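Local coordinates for Lmo0181 protein (Listeria monocytogenes serovar 1/2a, PDB 5F7V) that binds the cyclic glucan cycloalternan as the substrate-binding lipoprotein of an ABC transporter and probably hands it over for uptake, at residues 175-180 with 213-218; 310-315 with 327-332. All coordinates share one frame; numbering follows the deposited sequence.

Interaction 1 (175-180 with 213-218). With GLC (alpha-D-glucopyranose), chain B.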
ATOM      1  N   GLN A 175     -10.792   4.978   8.525  1.00  3.72           N
ATOM      2  CA  GLN A 175     -10.497   4.228   7.298  1.00  3.66           C
ATOM      3  C   GLN A 175     -10.468   5.243   6.161  1.00  3.61           C
ATOM      4  O   GLN A 175     -11.306   6.162   6.096  1.00  3.91           O
ATOM      5  CB  GLN A 175     -11.598   3.216   7.049  1.00  3.82           C
ATOM      6  CG  GLN A 175     -11.397   2.376   5.802  1.00  4.02           C
ATOM      7  CD  GLN A 175     -12.153   1.071   5.777  1.00  4.20           C
ATOM      8  OE1 GLN A 175     -11.850   0.188   4.963  1.00  4.58           O
ATOM      9  NE2 GLN A 175     -13.142   0.965   6.624  1.00  4.26           N
ATOM     10  N   PRO A 176      -9.506   5.116   5.245  1.00  3.37           N
ATOM     11  CA  PRO A 176      -9.482   6.074   4.127  1.00  3.43           C
ATOM     12  C   PRO A 176     -10.721   5.940   3.236  1.00  3.40           C
ATOM     13  O   PRO A 176     -11.248   4.867   3.007  1.00  3.31           O
ATOM     14  CB  PRO A 176      -8.209   5.688   3.375  1.00  3.44           C
ATOM     15  CG  PRO A 176      -7.352   5.010   4.411  1.00  3.42           C
ATOM     16  CD  PRO A 176      -8.311   4.242   5.235  1.00  3.32           C
ATOM     17  N   VAL A 177     -11.190   7.069   2.740  1.00  3.52           N
ATOM     18  CA  VAL A 177     -12.257   7.117   1.743  1.00  3.54           C
ATOM     19  C   VAL A 177     -11.629   7.644   0.455  1.00  3.64           C
ATOM     20  O   VAL A 177     -11.749   8.813   0.129  1.00  3.79           O
ATOM     21  CB  VAL A 177     -13.493   7.913   2.195  1.00  3.64           C
ATOM     22  CG1 VAL A 177     -14.628   7.665   1.220  1.00  3.67           C
ATOM     23  CG2 VAL A 177     -13.887   7.443   3.589  1.00  3.57           C
ATOM     24  N   THR A 178     -10.937   6.742  -0.227  1.00  3.56           N
ATOM     25  CA  THR A 178     -10.095   7.042  -1.368  1.00  3.65           C
ATOM     26  C   THR A 178     -10.310   5.970  -2.430  1.00  3.59           C
ATOM     27  O   THR A 178     -10.852   4.909  -2.134  1.00  3.48           O
ATOM     28  CB  THR A 178      -8.600   7.033  -0.981  1.00  3.66           C
ATOM     29  OG1 THR A 178      -8.297   5.690  -0.550  1.00  3.52           O
ATOM     30  CG2 THR A 178      -8.277   8.074   0.065  1.00  3.75           C
ATOM     31  N   MET A 179      -9.877   6.246  -3.658  1.00  3.81           N
ATOM     32  CA  MET A 179      -9.922   5.230  -4.702  1.00  4.06           C
ATOM     33  C   MET A 179      -9.163   3.985  -4.287  1.00  3.79           C
ATOM     34  O   MET A 179      -9.618   2.869  -4.545  1.00  3.67           O
ATOM     35  CB  MET A 179      -9.388   5.814  -6.025  1.00  4.68           C
ATOM     36  CG  MET A 179      -9.328   4.767  -7.119  1.00  5.26           C
ATOM     37  SD  MET A 179     -10.967   4.176  -7.648  1.00  6.91           S
ATOM     38  CE  MET A 179     -11.095   5.075  -9.174  1.00  7.41           C
ATOM     39  N   ASN A 180      -7.992   4.148  -3.671  1.00  3.66           N
ATOM     40  CA  ASN A 180      -7.195   2.963  -3.314  1.00  3.64           C
ATOM     41  C   ASN A 180      -7.905   2.117  -2.289  1.00  3.42           C
ATOM     42  O   ASN A 180      -7.903   0.885  -2.391  1.00  3.49           O
ATOM     43  CB  ASN A 180      -5.818   3.348  -2.779  1.00  3.77           C
ATOM     44  CG  ASN A 180      -4.688   2.838  -3.629  1.00  3.92           C
ATOM     45  OD1 ASN A 180      -4.762   2.838  -4.871  1.00  4.28           O
ATOM     46  ND2 ASN A 180      -3.630   2.389  -2.969  1.00  3.95           N
ATOM     47  N   THR A 213     -21.269   4.367   0.862  1.00  3.86           N
ATOM     48  CA  THR A 213     -22.106   4.891   1.928  1.00  3.96           C
ATOM     49  C   THR A 213     -21.722   4.311   3.277  1.00  3.83           C
ATOM     50  O   THR A 213     -21.730   5.046   4.303  1.00  3.87           O
ATOM     51  CB  THR A 213     -23.589   4.664   1.603  1.00  4.14           C
ATOM     52  OG1 THR A 213     -23.863   5.264   0.332  1.00  4.28           O
ATOM     53  CG2 THR A 213     -24.517   5.252   2.690  1.00  4.28           C
ATOM     54  N   HIS A 214     -21.328   3.048   3.328  1.00  3.77           N
ATOM     55  CA  HIS A 214     -20.842   2.442   4.554  1.00  3.96           C
ATOM     56  C   HIS A 214     -19.652   3.248   5.092  1.00  3.88           C
ATOM     57  O   HIS A 214     -19.576   3.510   6.295  1.00  4.19           O
ATOM     58  CB  HIS A 214     -20.548   0.965   4.265  1.00  4.10           C
ATOM     59  CG  HIS A 214     -19.402   0.397   5.038  1.00  4.24           C
ATOM     60  ND1 HIS A 214     -19.416   0.039   6.383  1.00  4.53           N
ATOM     61  CD2 HIS A 214     -18.181   0.067   4.561  1.00  4.44           C
ATOM     62  CE1 HIS A 214     -18.230  -0.449   6.686  1.00  4.41           C
ATOM     63  NE2 HIS A 214     -17.482  -0.449   5.609  1.00  4.54           N
ATOM     64  N   LEU A 215     -18.706   3.614   4.228  1.00  3.83           N
ATOM     65  CA  LEU A 215     -17.554   4.445   4.640  1.00  3.84           C
ATOM     66  C   LEU A 215     -17.960   5.875   5.000  1.00  3.97           C
ATOM     67  O   LEU A 215     -17.576   6.397   6.055  1.00  4.00           O
ATOM     68  CB  LEU A 215     -16.477   4.502   3.568  1.00  3.84           C
ATOM     69  CG  LEU A 215     -15.867   3.136   3.208  1.00  3.80           C
ATOM     70  CD1 LEU A 215     -14.936   3.326   2.028  1.00  3.92           C
ATOM     71  CD2 LEU A 215     -15.173   2.483   4.384  1.00  3.79           C
ATOM     72  N   THR A 216     -18.737   6.541   4.143  1.00  4.04           N
ATOM     73  CA  THR A 216     -18.966   7.973   4.381  1.00  4.24           C
ATOM     74  C   THR A 216     -19.906   8.210   5.543  1.00  4.57           C
ATOM     75  O   THR A 216     -19.718   9.209   6.262  1.00  4.52           O
ATOM     76  CB  THR A 216     -19.438   8.680   3.112  1.00  4.30           C
ATOM     77  OG1 THR A 216     -20.673   8.128   2.681  1.00  4.36           O
ATOM     78  CG2 THR A 216     -18.429   8.571   1.977  1.00  4.20           C
ATOM     79  N   ASN A 217     -20.864   7.309   5.771  1.00  4.90           N
ATOM     80  CA  ASN A 217     -21.758   7.514   6.906  1.00  5.46           C
ATOM     81  C   ASN A 217     -21.021   7.448   8.224  1.00  5.44           C
ATOM     82  O   ASN A 217     -21.471   8.101   9.188  1.00  5.46           O
ATOM     83  CB  ASN A 217     -22.847   6.447   6.922  1.00  5.86           C
ATOM     84  CG  ASN A 217     -24.045   6.756   6.067  1.00  6.70           C
ATOM     85  OD1 ASN A 217     -24.167   7.836   5.535  1.00  7.92           O
ATOM     86  ND2 ASN A 217     -24.959   5.813   6.010  1.00  7.15           N
ATOM     87  N   GLU A 218     -19.923   6.702   8.315  1.00  5.48           N
ATOM     88  CA  GLU A 218     -19.147   6.705   9.561  1.00  5.77           C
ATOM     89  C   GLU A 218     -18.624   8.074   9.901  1.00  5.59           C
ATOM     90  O   GLU A 218     -18.498   8.456  11.072  1.00  5.57           O
ATOM     91  CB  GLU A 218     -17.978   5.747   9.432  1.00  6.32           C
ATOM     92  CG  GLU A 218     -18.470   4.321   9.410  1.00  7.50           C
ATOM     93  CD  GLU A 218     -17.394   3.282   9.528  1.00  9.08           C
ATOM     94  OE1 GLU A 218     -16.287   3.537   9.013  1.00  9.84           O
ATOM     95  OE2 GLU A 218     -17.743   2.207  10.091  1.00 11.82           O
TER
HETATM   96  C1  GLC B   1      -2.179   3.965  -0.045  1.00  2.49           C
HETATM   97  C2  GLC B   1      -2.217   4.999   1.072  1.00  2.58           C
HETATM   98  C3  GLC B   1      -2.300   4.276   2.416  1.00  2.64           C
HETATM   99  C4  GLC B   1      -3.513   3.364   2.424  1.00  2.58           C
HETATM  100  C5  GLC B   1      -3.557   2.463   1.180  1.00  2.54           C
HETATM  101  C6  GLC B   1      -4.879   1.712   1.001  1.00  2.64           C
HETATM  102  O2  GLC B   1      -1.067   5.861   1.016  1.00  2.78           O
HETATM  103  O3  GLC B   1      -2.419   5.296   3.419  1.00  2.88           O
HETATM  104  O4  GLC B   1      -3.479   2.494   3.567  1.00  2.70           O
HETATM  105  O5  GLC B   1      -3.365   3.177  -0.041  1.00  2.49           O
HETATM  106  O6  GLC B   1      -5.934   2.663   0.901  1.00  2.67           O

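Interaction 2 (310-315 with 327-332)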
ATOM      1  N   ALA A 310      19.610  -8.702   3.050  1.00  9.90           N
ATOM      2  CA  ALA A 310      18.594  -7.664   2.925  1.00  8.81           C
ATOM      3  C   ALA A 310      17.259  -8.130   3.499  1.00  8.28           C
ATOM      4  O   ALA A 310      16.604  -7.384   4.201  1.00  7.95           O
ATOM      5  CB  ALA A 310      18.435  -7.221   1.497  1.00  8.09           C
ATOM      6  N   ALA A 311      16.889  -9.383   3.238  1.00  8.18           N
ATOM      7  CA  ALA A 311      15.611  -9.927   3.703  1.00  8.02           C
ATOM      8  C   ALA A 311      15.630  -9.997   5.221  1.00  8.64           C
ATOM      9  O   ALA A 311      14.640  -9.661   5.835  1.00  8.46           O
ATOM     10  CB  ALA A 311      15.307 -11.283   3.085  1.00  8.24           C
ATOM     11  N   LYS A 312      16.756 -10.400   5.798  1.00  9.47           N
ATOM     12  CA  LYS A 312      16.834 -10.471   7.262  1.00 10.25           C
ATOM     13  C   LYS A 312      16.742  -9.093   7.906  1.00  9.90           C
ATOM     14  O   LYS A 312      16.114  -8.972   8.970  1.00 10.04           O
ATOM     15  CB  LYS A 312      18.142 -11.121   7.677  1.00 11.66           C
ATOM     16  CG  LYS A 312      18.141 -12.601   7.374  1.00 12.41           C
ATOM     17  CD  LYS A 312      19.547 -13.160   7.413  1.00 13.98           C
ATOM     18  CE  LYS A 312      19.542 -14.677   7.432  1.00 15.25           C
ATOM     19  NZ  LYS A 312      20.918 -15.209   7.265  1.00 16.78           N
ATOM     20  N   ILE A 313      17.340  -8.074   7.293  1.00  9.46           N
ATOM     21  CA  ILE A 313      17.214  -6.704   7.777  1.00  9.38           C
ATOM     22  C   ILE A 313      15.760  -6.243   7.725  1.00  8.66           C
ATOM     23  O   ILE A 313      15.271  -5.638   8.670  1.00  8.93           O
ATOM     24  CB  ILE A 313      18.123  -5.752   6.986  1.00  9.35           C
ATOM     25  CG1 ILE A 313      19.612  -6.024   7.251  1.00 10.35           C
ATOM     26  CG2 ILE A 313      17.808  -4.293   7.284  1.00  9.38           C
ATOM     27  CD1 ILE A 313      20.498  -5.425   6.174  1.00 10.30           C
ATOM     28  N   ARG A 314      15.113  -6.538   6.605  1.00  7.79           N
ATOM     29  CA  ARG A 314      13.739  -6.146   6.405  1.00  7.31           C
ATOM     30  C   ARG A 314      12.850  -6.744   7.493  1.00  7.78           C
ATOM     31  O   ARG A 314      12.011  -6.057   8.046  1.00  7.93           O
ATOM     32  CB  ARG A 314      13.315  -6.599   5.010  1.00  6.62           C
ATOM     33  CG  ARG A 314      11.927  -6.117   4.702  1.00  6.21           C
ATOM     34  CD  ARG A 314      11.562  -6.287   3.255  1.00  5.69           C
ATOM     35  NE  ARG A 314      12.290  -5.423   2.345  1.00  5.43           N
ATOM     36  CZ  ARG A 314      11.948  -4.181   2.028  1.00  5.32           C
ATOM     37  NH1 ARG A 314      12.683  -3.566   1.123  1.00  5.18           N
ATOM     38  NH2 ARG A 314      10.884  -3.589   2.560  1.00  5.48           N
ATOM     39  N   ILE A 315      12.986  -8.048   7.697  1.00  8.24           N
ATOM     40  CA  ILE A 315      12.250  -8.766   8.716  1.00  8.92           C
ATOM     41  C   ILE A 315      12.505  -8.180  10.099  1.00  9.98           C
ATOM     42  O   ILE A 315      11.564  -7.917  10.863  1.00 10.28           O
ATOM     43  CB  ILE A 315      12.553 -10.280   8.637  1.00  9.26           C
ATOM     44  CG1 ILE A 315      11.986 -10.947   7.379  1.00  8.71           C
ATOM     45  CG2 ILE A 315      12.112 -10.995   9.917  1.00 10.04           C
ATOM     46  CD1 ILE A 315      10.483 -11.153   7.339  1.00  8.53           C
ATOM     47  N   LYS A 327      10.609 -20.056   4.980  1.00 19.86           N
ATOM     48  CA  LYS A 327       9.989 -20.051   6.309  1.00 19.67           C
ATOM     49  C   LYS A 327      10.932 -19.593   7.404  1.00 18.42           C
ATOM     50  O   LYS A 327      10.467 -18.937   8.337  1.00 16.99           O
ATOM     51  CB  LYS A 327       9.393 -21.427   6.647  1.00 21.86           C
ATOM     52  CG  LYS A 327       8.026 -21.595   5.998  1.00 23.16           C
ATOM     53  CD  LYS A 327       7.435 -22.977   6.298  1.00 25.69           C
ATOM     54  CE  LYS A 327       6.601 -23.515   5.128  1.00 27.08           C
ATOM     55  NZ  LYS A 327       6.517 -25.006   5.151  1.00 29.48           N
ATOM     56  N   GLU A 328      12.222 -19.894   7.304  1.00 18.63           N
ATOM     57  CA  GLU A 328      13.195 -19.490   8.324  1.00 18.49           C
ATOM     58  C   GLU A 328      13.410 -17.990   8.245  1.00 17.15           C
ATOM     59  O   GLU A 328      13.569 -17.374   9.286  1.00 16.22           O
ATOM     60  CB  GLU A 328      14.526 -20.236   8.263  1.00 20.24           C
ATOM     61  CG  GLU A 328      14.361 -21.743   8.388  1.00 22.35           C
ATOM     62  CD  GLU A 328      14.037 -22.370   7.045  1.00 24.05           C
ATOM     63  OE1 GLU A 328      14.891 -22.269   6.132  1.00 25.76           O
ATOM     64  OE2 GLU A 328      12.929 -22.933   6.894  1.00 25.45           O
ATOM     65  N   ILE A 329      13.415 -17.405   7.048  1.00 16.94           N
ATOM     66  CA  ILE A 329      13.493 -15.958   6.926  1.00 16.16           C
ATOM     67  C   ILE A 329      12.266 -15.267   7.531  1.00 14.74           C
ATOM     68  O   ILE A 329      12.415 -14.239   8.190  1.00 13.67           O
ATOM     69  CB  ILE A 329      13.670 -15.552   5.443  1.00 17.00           C
ATOM     70  CG1 ILE A 329      15.052 -15.992   4.943  1.00 18.34           C
ATOM     71  CG2 ILE A 329      13.465 -14.051   5.202  1.00 16.57           C
ATOM     72  CD1 ILE A 329      16.216 -15.148   5.419  1.00 18.47           C
ATOM     73  N   LEU A 330      11.078 -15.824   7.342  1.00 14.41           N
ATOM     74  CA  LEU A 330       9.849 -15.214   7.859  1.00 14.03           C
ATOM     75  C   LEU A 330       9.556 -15.444   9.335  1.00 13.23           C
ATOM     76  O   LEU A 330       8.806 -14.692   9.946  1.00 12.66           O
ATOM     77  CB  LEU A 330       8.618 -15.710   7.094  1.00 14.95           C
ATOM     78  CG  LEU A 330       8.348 -15.180   5.686  1.00 15.71           C
ATOM     79  CD1 LEU A 330       7.211 -15.913   4.989  1.00 16.63           C
ATOM     80  CD2 LEU A 330       7.984 -13.706   5.788  1.00 15.03           C
ATOM     81  N   GLN A 331      10.128 -16.493   9.912  1.00 13.38           N
ATOM     82  CA  GLN A 331       9.787 -16.827  11.294  1.00 13.22           C
ATOM     83  C   GLN A 331       9.962 -15.687  12.293  1.00 11.91           C
ATOM     84  O   GLN A 331       9.052 -15.519  13.109  1.00 11.22           O
ATOM     85  CB  GLN A 331      10.566 -18.057  11.758  1.00 14.63           C
ATOM     86  CG  GLN A 331      10.041 -18.677  13.055  1.00 15.56           C
ATOM     87  CD  GLN A 331       8.570 -19.066  12.969  1.00 16.10           C
ATOM     88  OE1 GLN A 331       8.140 -19.694  12.012  1.00 18.11           O
ATOM     89  NE2 GLN A 331       7.783 -18.686  13.961  1.00 16.44           N
ATOM     90  N   PRO A 332      11.064 -14.912  12.265  1.00 11.12           N
ATOM     91  CA  PRO A 332      11.168 -13.825  13.246  1.00 10.55           C
ATOM     92  C   PRO A 332      10.023 -12.819  13.117  1.00  9.76           C
ATOM     93  O   PRO A 332       9.632 -12.219  14.122  1.00  9.48           O
ATOM     94  CB  PRO A 332      12.556 -13.219  12.962  1.00 10.58           C
ATOM     95  CG  PRO A 332      13.336 -14.325  12.340  1.00 11.31           C
ATOM     96  CD  PRO A 332      12.324 -15.063  11.500  1.00 11.46           C
TER

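Interaction 1 (175-180 with 213-218)
V177 and L215 meet where the loop 175-178 runs beside helix 206-220. The contact between the segments is apolar, with no hydrogen bond across it. V177 CG2 lies 3.9 Å from L215 CB, and the two side chains slide past each other in opposite directions. The other branch, CG1, is anti to the backbone N (chi1 -169°) and meets the methyl of T216, CG1 to CG2 at 4.0 Å. V177 thus forks over two successive helix residues. L215 also meets the two residues before V177. Its CD2 branch packs against the side chain of Q175, crossing it at about a right angle, with CD2 4.0 Å from Q175 CG. Its CD1 branch faces the carbonyl of P176, CD1 to O at 4.1 Å. That oxygen is buried here and has no polar partner in the model. V185 of helix 179-187 also touches L215 and Q175.

The polar contacts lie where the loop gives way to helix 179-187. T178 is the N-cap of this helix, its OG1 bonded to the backbone N of E181. In the first turn, N180 ND2 donates to the ring oxygen O5 of the glucose, 3.0 Å away with an N-H...O angle of 159°. N180 is itself held by E77, at ND2, and by W361, at OD1. These second-shell bonds fix which end of the amide faces the sugar. P176 touches another glucose unit of the glycan. The same segment thus packs on helix 206-220 through apolar carbons and meets the glycan through a proline ring and an amide.

Interaction 2 (310-315 with 327-332)
The closest CA pairs are K312 with I329, 6.4 Å, and I315 with P332, 6.9 Å. The helix segments 310-315 and 327-332 run nearly parallel, their N-to-C directions 24° apart and their axes 9.1 Å apart at closest approach. The second is kinked at P332, whose N makes no bond to the preceding turn. I315 and I329 carry the contact. I315 CG1 lies 3.4 Å from the backbone O of I329. The CD1 end of the same branch reaches L330 CD2 at 3.9 Å, while CG2 meets P332 CB at 3.8 Å.

This pair joins helix 308-316 to helix 327-335 of the solute-binding protein. Between them in the chain lies the short strand 321-322, which pairs antiparallel with strand 119-135. P322 of that strand touches A311 and I315, and L321 touches L330.

I329 points its two branches at different partners. With CG1 beside the backbone N (chi1 -68°), CG2 stands anti to that N and packs on A311 CB. CD1 lies against the aliphatic chain of K312, 3.7 Å from K312 CG and close to CE as well. K312 runs extended past I329 at about a right angle, at the exposed margin of the contact.

Overall arrangement
Interactions 1 and 2 lie on opposite sides of the chain's centre. Their own centres are 34 Å apart, and their nearest atoms are about 17 Å apart, so they do not touch. They follow one another along the chain, interaction 1 closing before interaction 2 opens. Interaction 1 packs a loop on a helix, interaction 2 a helix on a helix. They differ in their relation to the ligand. Interaction 1 includes P176 and N180 of the glycan pocket, and the side chain of P176 is about 3 Å, at the nearest atoms, from a second bound glucose. Interaction 2 contains none of the pocket residues and lies in another part of the fold.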